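Long-range contacts in capsid polyprotein (Turkey astrovirus 2, PDB 3TS3), which forms the projection (spike) domain of the viral capsid protein, which probably self-assembles into the icosahedral T=3 immature capsid: residues C[81-86]-C[162-167]; C[134-139]-C[157-162]. All coordinates share one frame; numbering follows the deposited sequence. Where two conformers were deposited one is given.

Contacts 1 and 2 lie on two consecutive strands of one antiparallel sheet, 153-159 and 164-171, which are joined by a tight turn and pair with each other; Asp162 in that turn belongs to both contacts. Their centres are about 11 Å apart. Along the chain the order is 81-86, 134-139, 157-162 and 162-167, so contact 2 is made entirely within the sequence that contact 1 spans. Contact 1 joins the edge of strand 164-171 that faces away from strand 153-159 to the end of strand 76-81, whereas contact 2 packs the end of helix 129-135 against strand 153-159. The hairpin thus meets both strand 76-81 and helix 129-135 within the P2 globular domain, the capsid spike.

Contact 1 of 2, residues C[81-86]-C[162-167]; sequences DVTQTG and DEKYIL
The end of strand 76-81, where it peels away from its antiparallel neighbour 164-171, is closed by an Asx turn that lays Thr83 against the start of that neighbour. Asp81 and Ile166 form the one beta bridge between the segments, a non-hydrogen-bonded pair with CA atoms 4.8 Å apart. One residue on, the backbone still pairs: Val82 N donates to Tyr165 O at 3.0 Å, nearly straight at 167°. Beyond this point a side chain takes over from the backbone, as Tyr165 N donates to Thr83 OG1 over 2.9 Å. Thr83 can offer its hydroxyl because OG1 stands anti to its own carbonyl carbon (chi1 -48°), which sends CG2 off toward the backbone at Glu163.

The turn itself is gripped by the carboxylate of Asp81. Its OD1 receives Thr83 N at 3.0 Å from above the carboxylate plane, and on its syn lone pair takes a short bond from Thr83 OG1. The hydroxyl, donating to OD1 while accepting from Tyr165 N, couples the turn to the strand. Lys164 crosses Asp81 at about a right angle, its extended chain bringing CD to 3.9 Å from Asp81 OD2; NZ stops at 4.2 Å from that oxygen, beyond a salt bridge, although the nearby positive charge would probably help to stabilise the carboxylate.

On the sheet face opposite Asp81 and Ile166, the packing is apolar. Val82 splits its two methyls, CG2 lying 3.7 Å from Tyr165 CB and CG1 reaching the CB of Leu167. At the start of the strand, Glu163 and Lys164 both face Arg159 in a G1 beta bulge. Helix 102-105 packs on the Tyr165 side chain through Met102 and Leu105, while Gln84 packs on Gly95, and Thr85 on Gly97, of the second subunit.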
ATOM      1  N   ASP C  81      10.075   0.525 -11.306  1.00  7.64           N
ATOM      2  CA  ASP C  81      10.990   1.250 -10.436  1.00  8.07           C
ATOM      3  C   ASP C  81      10.211   1.796  -9.240  1.00  7.60           C
ATOM      4  O   ASP C  81       9.250   2.517  -9.412  1.00  8.89           O
ATOM      5  CB  ASP C  81      11.595   2.407 -11.243  1.00  8.18           C
ATOM      6  CG  ASP C  81      12.482   3.314 -10.417  1.00  9.79           C
ATOM      7  OD1 ASP C  81      12.986   2.891  -9.377  1.00 11.46           O
ATOM      8  OD2 ASP C  81      12.680   4.459 -10.852  1.00 15.23           O
ATOM      9  N   VAL C  82      10.606   1.416  -8.029  1.00  7.35           N
ATOM     10  CA  VAL C  82       9.936   1.907  -6.831  1.00  7.23           C
ATOM     11  C   VAL C  82      10.813   2.871  -6.034  1.00  6.79           C
ATOM     12  O   VAL C  82      10.506   3.204  -4.913  1.00  6.98           O
ATOM     13  CB  VAL C  82       9.425   0.755  -5.939  1.00  6.58           C
ATOM     14  CG1 VAL C  82       8.313   0.001  -6.649  1.00  7.89           C
ATOM     15  CG2 VAL C  82      10.567  -0.177  -5.554  1.00  7.77           C
ATOM     16  N   THR C  83      11.896   3.329  -6.642  1.00  7.26           N
ATOM     17  CA  THR C  83      12.844   4.168  -5.926  1.00  7.76           C
ATOM     18  C   THR C  83      12.310   5.503  -5.412  1.00  7.21           C
ATOM     19  O   THR C  83      12.578   5.881  -4.286  1.00  8.60           O
ATOM     20  CB  THR C  83      14.058   4.483  -6.824  1.00  7.66           C
ATOM     21  OG1 THR C  83      14.529   3.278  -7.434  1.00  7.92           O
ATOM     22  CG2 THR C  83      15.175   5.109  -6.018  1.00  8.50           C
ATOM     23  N   GLN C  84      11.595   6.244  -6.244  1.00  7.19           N
ATOM     24  CA  GLN C  84      11.138   7.555  -5.811  1.00  6.70           C
ATOM     25  C   GLN C  84      10.119   7.574  -4.666  1.00  6.48           C
ATOM     26  O   GLN C  84      10.268   8.331  -3.722  1.00  6.92           O
ATOM     27  CB  GLN C  84      10.596   8.360  -7.000  1.00  6.82           C
ATOM     28  CG  GLN C  84      10.221   9.796  -6.629  1.00  7.25           C
ATOM     29  CD  GLN C  84       9.988  10.676  -7.829  1.00  9.75           C
ATOM     30  OE1 GLN C  84       9.387  10.266  -8.802  1.00 13.22           O
ATOM     31  NE2 GLN C  84      10.458  11.902  -7.751  1.00 10.08           N
ATOM     32  N   THR C  85       9.068   6.768  -4.784  1.00  6.22           N
ATOM     33  CA  THR C  85       7.988   6.806  -3.800  1.00  6.33           C
ATOM     34  C   THR C  85       7.936   5.653  -2.795  1.00  6.07           C
ATOM     35  O   THR C  85       7.166   5.690  -1.854  1.00  6.69           O
ATOM     36  CB  THR C  85       6.625   6.911  -4.498  1.00  6.37           C
ATOM     37  OG1 THR C  85       6.284   5.658  -5.097  1.00  7.16           O
ATOM     38  CG2 THR C  85       6.678   7.979  -5.572  1.00  7.40           C
ATOM     39  N   GLY C  86       8.768   4.649  -3.003  1.00  6.46           N
ATOM     40  CA  GLY C  86       8.716   3.467  -2.169  1.00  5.98           C
ATOM     41  C   GLY C  86       9.023   3.660  -0.696  1.00  6.19           C
ATOM     42  O   GLY C  86       9.890   4.425  -0.319  1.00  6.26           O
ATOM     43  N   ASP C 162      22.708   1.874 -11.074  1.00 13.21           N
ATOM     44  CA  ASP C 162      21.984   3.142 -11.094  1.00 12.75           C
ATOM     45  C   ASP C 162      21.201   3.448  -9.804  1.00 12.11           C
ATOM     46  O   ASP C 162      20.369   4.336  -9.787  1.00 12.06           O
ATOM     47  CB  ASP C 162      21.102   3.275 -12.336  1.00 13.34           C
ATOM     48  CG  ASP C 162      20.063   2.196 -12.426  1.00 13.21           C
ATOM     49  OD1 ASP C 162      19.969   1.415 -11.474  1.00 14.16           O
ATOM     50  OD2 ASP C 162      19.348   2.133 -13.440  1.00 15.50           O
ATOM     51  N   GLU C 163      21.469   2.696  -8.743  1.00 11.41           N
ATOM     52  CA  GLU C 163      20.855   2.884  -7.414  0.50 11.05           C
ATOM     53  C   GLU C 163      19.358   2.892  -7.457  1.00 10.87           C
ATOM     54  O   GLU C 163      18.699   3.668  -6.781  1.00 10.84           O
ATOM     55  CB  GLU C 163      21.413   4.139  -6.723  0.50 11.23           C
ATOM     56  CG  GLU C 163      22.918   4.081  -6.547  0.50 11.96           C
ATOM     57  CD  GLU C 163      23.462   5.171  -5.652  0.50 12.33           C
ATOM     58  OE1 GLU C 163      22.701   5.732  -4.836  0.50 12.75           O
ATOM     59  OE2 GLU C 163      24.674   5.450  -5.756  0.50 15.53           O
ATOM     60  N   LYS C 164      18.806   1.965  -8.226  1.00  9.80           N
ATOM     61  CA  LYS C 164      17.362   1.846  -8.364  1.00  9.38           C
ATOM     62  C   LYS C 164      16.826   0.568  -7.735  1.00  8.91           C
ATOM     63  O   LYS C 164      17.409  -0.493  -7.876  1.00  9.07           O
ATOM     64  CB  LYS C 164      16.945   1.883  -9.838  1.00  9.78           C
ATOM     65  CG  LYS C 164      16.946   3.261 -10.475  1.00 12.15           C
ATOM     66  CD  LYS C 164      16.225   3.196 -11.808  1.00 15.66           C
ATOM     67  CE  LYS C 164      16.281   4.511 -12.538  1.00 17.94           C
ATOM     68  NZ  LYS C 164      15.626   4.406 -13.862  1.00 20.50           N
ATOM     69  N   TYR C 165      15.700   0.690  -7.049  1.00  7.67           N
ATOM     70  CA  TYR C 165      15.024  -0.470  -6.492  1.00  7.64           C
ATOM     71  C   TYR C 165      14.033  -0.923  -7.551  1.00  7.60           C
ATOM     72  O   TYR C 165      13.157  -0.177  -7.954  1.00  8.16           O
ATOM     73  CB  TYR C 165      14.272  -0.099  -5.216  1.00  7.13           C
ATOM     74  CG  TYR C 165      15.149   0.218  -4.029  1.00  6.77           C
ATOM     75  CD1 TYR C 165      15.661   1.487  -3.835  1.00  5.82           C
ATOM     76  CD2 TYR C 165      15.439  -0.752  -3.096  1.00  7.35           C
ATOM     77  CE1 TYR C 165      16.450   1.767  -2.748  1.00  6.54           C
ATOM     78  CE2 TYR C 165      16.219  -0.484  -2.024  1.00  7.76           C
ATOM     79  CZ  TYR C 165      16.717   0.783  -1.847  1.00  7.56           C
ATOM     80  OH  TYR C 165      17.495   1.041  -0.766  1.00  8.18           O
ATOM     81  N   ILE C 166      14.207  -2.153  -8.008  1.00  7.84           N
ATOM     82  CA  ILE C 166      13.408  -2.669  -9.092  1.00  8.12           C
ATOM     83  C   ILE C 166      12.476  -3.756  -8.605  1.00  7.83           C
ATOM     84  O   ILE C 166      12.917  -4.760  -8.086  1.00  8.56           O
ATOM     85  CB  ILE C 166      14.318  -3.271 -10.175  1.00  8.15           C
ATOM     86  CG1 ILE C 166      15.302  -2.215 -10.675  1.00 10.14           C
ATOM     87  CG2 ILE C 166      13.498  -3.853 -11.306  1.00  9.87           C
ATOM     88  CD1 ILE C 166      14.631  -1.038 -11.340  1.00 11.04           C
ATOM     89  N   LEU C 167      11.182  -3.552  -8.796  1.00  7.64           N
ATOM     90  CA  LEU C 167      10.212  -4.551  -8.393  1.00  7.91           C
ATOM     91  C   LEU C 167       9.841  -5.362  -9.630  1.00  7.91           C
ATOM     92  O   LEU C 167       9.358  -4.821 -10.602  1.00  7.98           O
ATOM     93  CB  LEU C 167       8.978  -3.865  -7.809  1.00  8.46           C
ATOM     94  CG  LEU C 167       7.831  -4.779  -7.382  1.00  8.51           C
ATOM     95  CD1 LEU C 167       8.232  -5.702  -6.248  1.00 11.75           C
ATOM     96  CD2 LEU C 167       6.619  -3.953  -7.014  1.00 11.52           C
TER

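Contact 2 of 2, residues C[134-139]-C[157-162]; sequences RLNLAE and FYRTSD
Leu135 O, at the end of helix 129-135, is gripped by two nitrogens of Arg159: NH2 at 2.9 Å and NE at 3.1 Å. The guanidinium comes side-on, with the oxygen at its edge and close to its plane, although NH2 stands well above the carbonyl plane. A bend at chi3 (-68°) turns the group toward the helix, and the remaining nitrogen, NH1, forms a salt bridge to Asp162 OD2 at 3.1 Å. Held between the carbonyl and the carboxylate, the guanidinium is probably restrained in its rotation.

Here the chain leaves the helix: Asn136 takes positive phi, and the chain continues through Leu137, whose CA is the one nearest that of Arg159. A water bound to Asn136 O, which it reaches at 2.7 Å as donor, also meets Ser161 OG and so bridges the helix exit to the turn after the strand.

Next to these polar bonds lies an apolar cluster. Leu137 CD1 sits over the centre of one face of the Phe157 ring, 3.5 Å from the centroid, in a CH-pi contact, while Leu137 CD2 lies beside Phe157 CB and CG. Leu135 CD2 approaches the same ring obliquely, and Phe168 of strand 164-171 touches both Leu135 and Phe157.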
ATOM      1  N   ARG C 134      16.768  -6.848 -20.174  1.00 16.52           N
ATOM      2  CA  ARG C 134      15.984  -5.723 -19.671  1.00 16.36           C
ATOM      3  C   ARG C 134      16.192  -5.470 -18.187  1.00 15.53           C
ATOM      4  O   ARG C 134      16.217  -4.335 -17.744  1.00 16.05           O
ATOM      5  CB  ARG C 134      14.504  -5.913 -19.942  1.00 16.44           C
ATOM      6  CG  ARG C 134      14.173  -5.869 -21.387  1.00 17.70           C
ATOM      7  CD  ARG C 134      12.937  -5.065 -21.602  1.00 16.89           C
ATOM      8  NE  ARG C 134      12.484  -5.154 -22.978  1.00 15.73           N
ATOM      9  CZ  ARG C 134      11.220  -5.046 -23.336  1.00 15.56           C
ATOM     10  NH1 ARG C 134      10.296  -4.842 -22.414  1.00 14.28           N
ATOM     11  NH2 ARG C 134      10.879  -5.146 -24.606  1.00 15.85           N
ATOM     12  N   LEU C 135      16.335  -6.535 -17.422  1.00 14.94           N
ATOM     13  CA  LEU C 135      16.535  -6.383 -15.998  1.00 14.32           C
ATOM     14  C   LEU C 135      17.816  -5.606 -15.752  1.00 14.08           C
ATOM     15  O   LEU C 135      17.887  -4.821 -14.818  1.00 13.50           O
ATOM     16  CB  LEU C 135      16.564  -7.730 -15.296  1.00 13.96           C
ATOM     17  CG  LEU C 135      15.173  -8.298 -15.044  1.00 13.95           C
ATOM     18  CD1 LEU C 135      15.284  -9.730 -14.588  1.00 14.01           C
ATOM     19  CD2 LEU C 135      14.445  -7.446 -14.022  1.00 15.07           C
ATOM     20  N   ASN C 136      18.824  -5.827 -16.591  1.00 14.13           N
ATOM     21  CA  ASN C 136      20.076  -5.089 -16.472  1.00 14.44           C
ATOM     22  C   ASN C 136      20.693  -5.147 -15.074  1.00 14.04           C
ATOM     23  O   ASN C 136      21.067  -4.137 -14.506  1.00 13.89           O
ATOM     24  CB  ASN C 136      19.893  -3.645 -16.916  1.00 15.19           C
ATOM     25  CG  ASN C 136      21.207  -2.930 -17.098  1.00 17.07           C
ATOM     26  OD1 ASN C 136      22.218  -3.547 -17.396  1.00 21.26           O
ATOM     27  ND2 ASN C 136      21.195  -1.622 -16.921  1.00 20.00           N
ATOM     28  N   LEU C 137      20.794  -6.349 -14.543  1.00 13.24           N
ATOM     29  CA  LEU C 137      21.348  -6.564 -13.224  1.00 13.25           C
ATOM     30  C   LEU C 137      22.795  -7.017 -13.302  1.00 13.37           C
ATOM     31  O   LEU C 137      23.259  -7.470 -14.342  1.00 14.33           O
ATOM     32  CB  LEU C 137      20.520  -7.597 -12.461  1.00 13.13           C
ATOM     33  CG  LEU C 137      19.062  -7.254 -12.160  1.00 12.77           C
ATOM     34  CD1 LEU C 137      18.292  -8.496 -11.756  1.00 12.95           C
ATOM     35  CD2 LEU C 137      18.934  -6.167 -11.102  1.00 12.35           C
ATOM     36  N   ALA C 138      23.490  -6.899 -12.183  1.00 13.30           N
ATOM     37  CA  ALA C 138      24.864  -7.348 -12.076  1.00 13.11           C
ATOM     38  C   ALA C 138      24.886  -8.467 -11.060  1.00 13.09           C
ATOM     39  O   ALA C 138      24.144  -8.452 -10.100  1.00 12.52           O
ATOM     40  CB  ALA C 138      25.764  -6.212 -11.626  1.00 12.82           C
ATOM     41  N   GLU C 139      25.757  -9.439 -11.270  1.00 13.69           N
ATOM     42  CA  GLU C 139      25.843 -10.538 -10.342  1.00 14.40           C
ATOM     43  C   GLU C 139      26.209  -9.942  -8.994  1.00 14.03           C
ATOM     44  O   GLU C 139      27.082  -9.090  -8.894  1.00 14.11           O
ATOM     45  CB  GLU C 139      26.902 -11.545 -10.808  1.00 15.13           C
ATOM     46  CG  GLU C 139      26.985 -12.783  -9.945  1.00 18.52           C
ATOM     47  CD  GLU C 139      28.079 -13.747 -10.374  1.00 22.95           C
ATOM     48  OE1 GLU C 139      28.911 -13.377 -11.221  1.00 25.78           O
ATOM     49  OE2 GLU C 139      28.119 -14.868  -9.835  1.00 25.16           O
ATOM     50  N   PHE C 157      14.736  -6.089  -6.389  1.00  8.38           N
ATOM     51  CA  PHE C 157      16.164  -5.999  -6.619  1.00  8.49           C
ATOM     52  C   PHE C 157      16.641  -4.597  -6.290  1.00  8.64           C
ATOM     53  O   PHE C 157      15.881  -3.645  -6.345  1.00  8.27           O
ATOM     54  CB  PHE C 157      16.502  -6.216  -8.100  1.00  8.60           C
ATOM     55  CG  PHE C 157      16.174  -7.579  -8.642  1.00  9.87           C
ATOM     56  CD1 PHE C 157      17.020  -8.651  -8.426  1.00 10.55           C
ATOM     57  CD2 PHE C 157      15.065  -7.768  -9.441  1.00  9.98           C
ATOM     58  CE1 PHE C 157      16.731  -9.892  -8.952  1.00 11.04           C
ATOM     59  CE2 PHE C 157      14.779  -9.000  -9.971  1.00 10.90           C
ATOM     60  CZ  PHE C 157      15.613 -10.062  -9.723  1.00 10.54           C
ATOM     61  N   TYR C 158      17.920  -4.482  -5.962  1.00  8.68           N
ATOM     62  CA  TYR C 158      18.560  -3.188  -5.910  1.00  9.16           C
ATOM     63  C   TYR C 158      19.599  -3.230  -7.023  1.00  9.16           C
ATOM     64  O   TYR C 158      20.582  -3.956  -6.926  1.00  9.87           O
ATOM     65  CB  TYR C 158      19.209  -2.930  -4.554  1.00  9.04           C
ATOM     66  CG  TYR C 158      19.807  -1.543  -4.418  1.00  9.48           C
ATOM     67  CD1 TYR C 158      19.017  -0.421  -4.515  1.00 10.49           C
ATOM     68  CD2 TYR C 158      21.151  -1.371  -4.178  1.00 10.45           C
ATOM     69  CE1 TYR C 158      19.549   0.839  -4.396  1.00  9.56           C
ATOM     70  CE2 TYR C 158      21.693  -0.114  -4.054  1.00 10.65           C
ATOM     71  CZ  TYR C 158      20.888   0.991  -4.161  1.00 10.99           C
ATOM     72  OH  TYR C 158      21.424   2.252  -4.037  1.00 11.03           O
ATOM     73  N   ARG C 159      19.378  -2.444  -8.073  1.00  9.36           N
ATOM     74  CA  ARG C 159      20.325  -2.396  -9.180  1.00  9.95           C
ATOM     75  C   ARG C 159      21.357  -1.344  -8.815  1.00 10.29           C
ATOM     76  O   ARG C 159      21.146  -0.157  -8.987  1.00 10.56           O
ATOM     77  CB  ARG C 159      19.624  -2.039 -10.491  1.00 10.26           C
ATOM     78  CG  ARG C 159      20.531  -2.112 -11.721  1.00 10.75           C
ATOM     79  CD  ARG C 159      19.924  -1.451 -12.957  1.00 11.60           C
ATOM     80  NE  ARG C 159      18.759  -2.154 -13.478  1.00 11.57           N
ATOM     81  CZ  ARG C 159      17.601  -1.580 -13.779  1.00 11.94           C
ATOM     82  NH1 ARG C 159      17.427  -0.279 -13.603  1.00 13.06           N
ATOM     83  NH2 ARG C 159      16.614  -2.319 -14.253  1.00 12.51           N
ATOM     84  N   THR C 160      22.490  -1.815  -8.324  1.00 11.43           N
ATOM     85  CA  THR C 160      23.532  -0.963  -7.776  1.00 12.19           C
ATOM     86  C   THR C 160      24.090   0.027  -8.786  1.00 12.38           C
ATOM     87  O   THR C 160      24.461   1.125  -8.419  1.00 12.73           O
ATOM     88  CB  THR C 160      24.682  -1.788  -7.167  1.00 12.49           C
ATOM     89  OG1 THR C 160      25.296  -2.580  -8.181  1.00 15.63           O
ATOM     90  CG2 THR C 160      24.158  -2.710  -6.093  1.00 12.75           C
ATOM     91  N   SER C 161      24.124  -0.353 -10.055  1.00 12.62           N
ATOM     92  CA  SER C 161      24.723   0.501 -11.070  1.00 13.26           C
ATOM     93  C   SER C 161      24.031   1.852 -11.179  1.00 13.63           C
ATOM     94  O   SER C 161      24.686   2.857 -11.400  1.00 14.58           O
ATOM     95  CB  SER C 161      24.730  -0.189 -12.433  1.00 13.36           C
ATOM     96  OG  SER C 161      23.419  -0.483 -12.877  1.00 14.82           O
ATOM     97  N   ASP C 162      22.708   1.874 -11.074  1.00 13.21           N
ATOM     98  CA  ASP C 162      21.984   3.142 -11.094  1.00 12.75           C
ATOM     99  C   ASP C 162      21.201   3.448  -9.804  1.00 12.11           C
ATOM    100  O   ASP C 162      20.369   4.336  -9.787  1.00 12.06           O
ATOM    101  CB  ASP C 162      21.102   3.275 -12.336  1.00 13.34           C
ATOM    102  CG  ASP C 162      20.063   2.196 -12.426  1.00 13.21           C
ATOM    103  OD1 ASP C 162      19.969   1.415 -11.474  1.00 14.16           O
ATOM    104  OD2 ASP C 162      19.348   2.133 -13.440  1.00 15.50           O
TER
HETATM  105  O   HOH W   1      23.447  -3.196 -13.608  1.00 15.65           O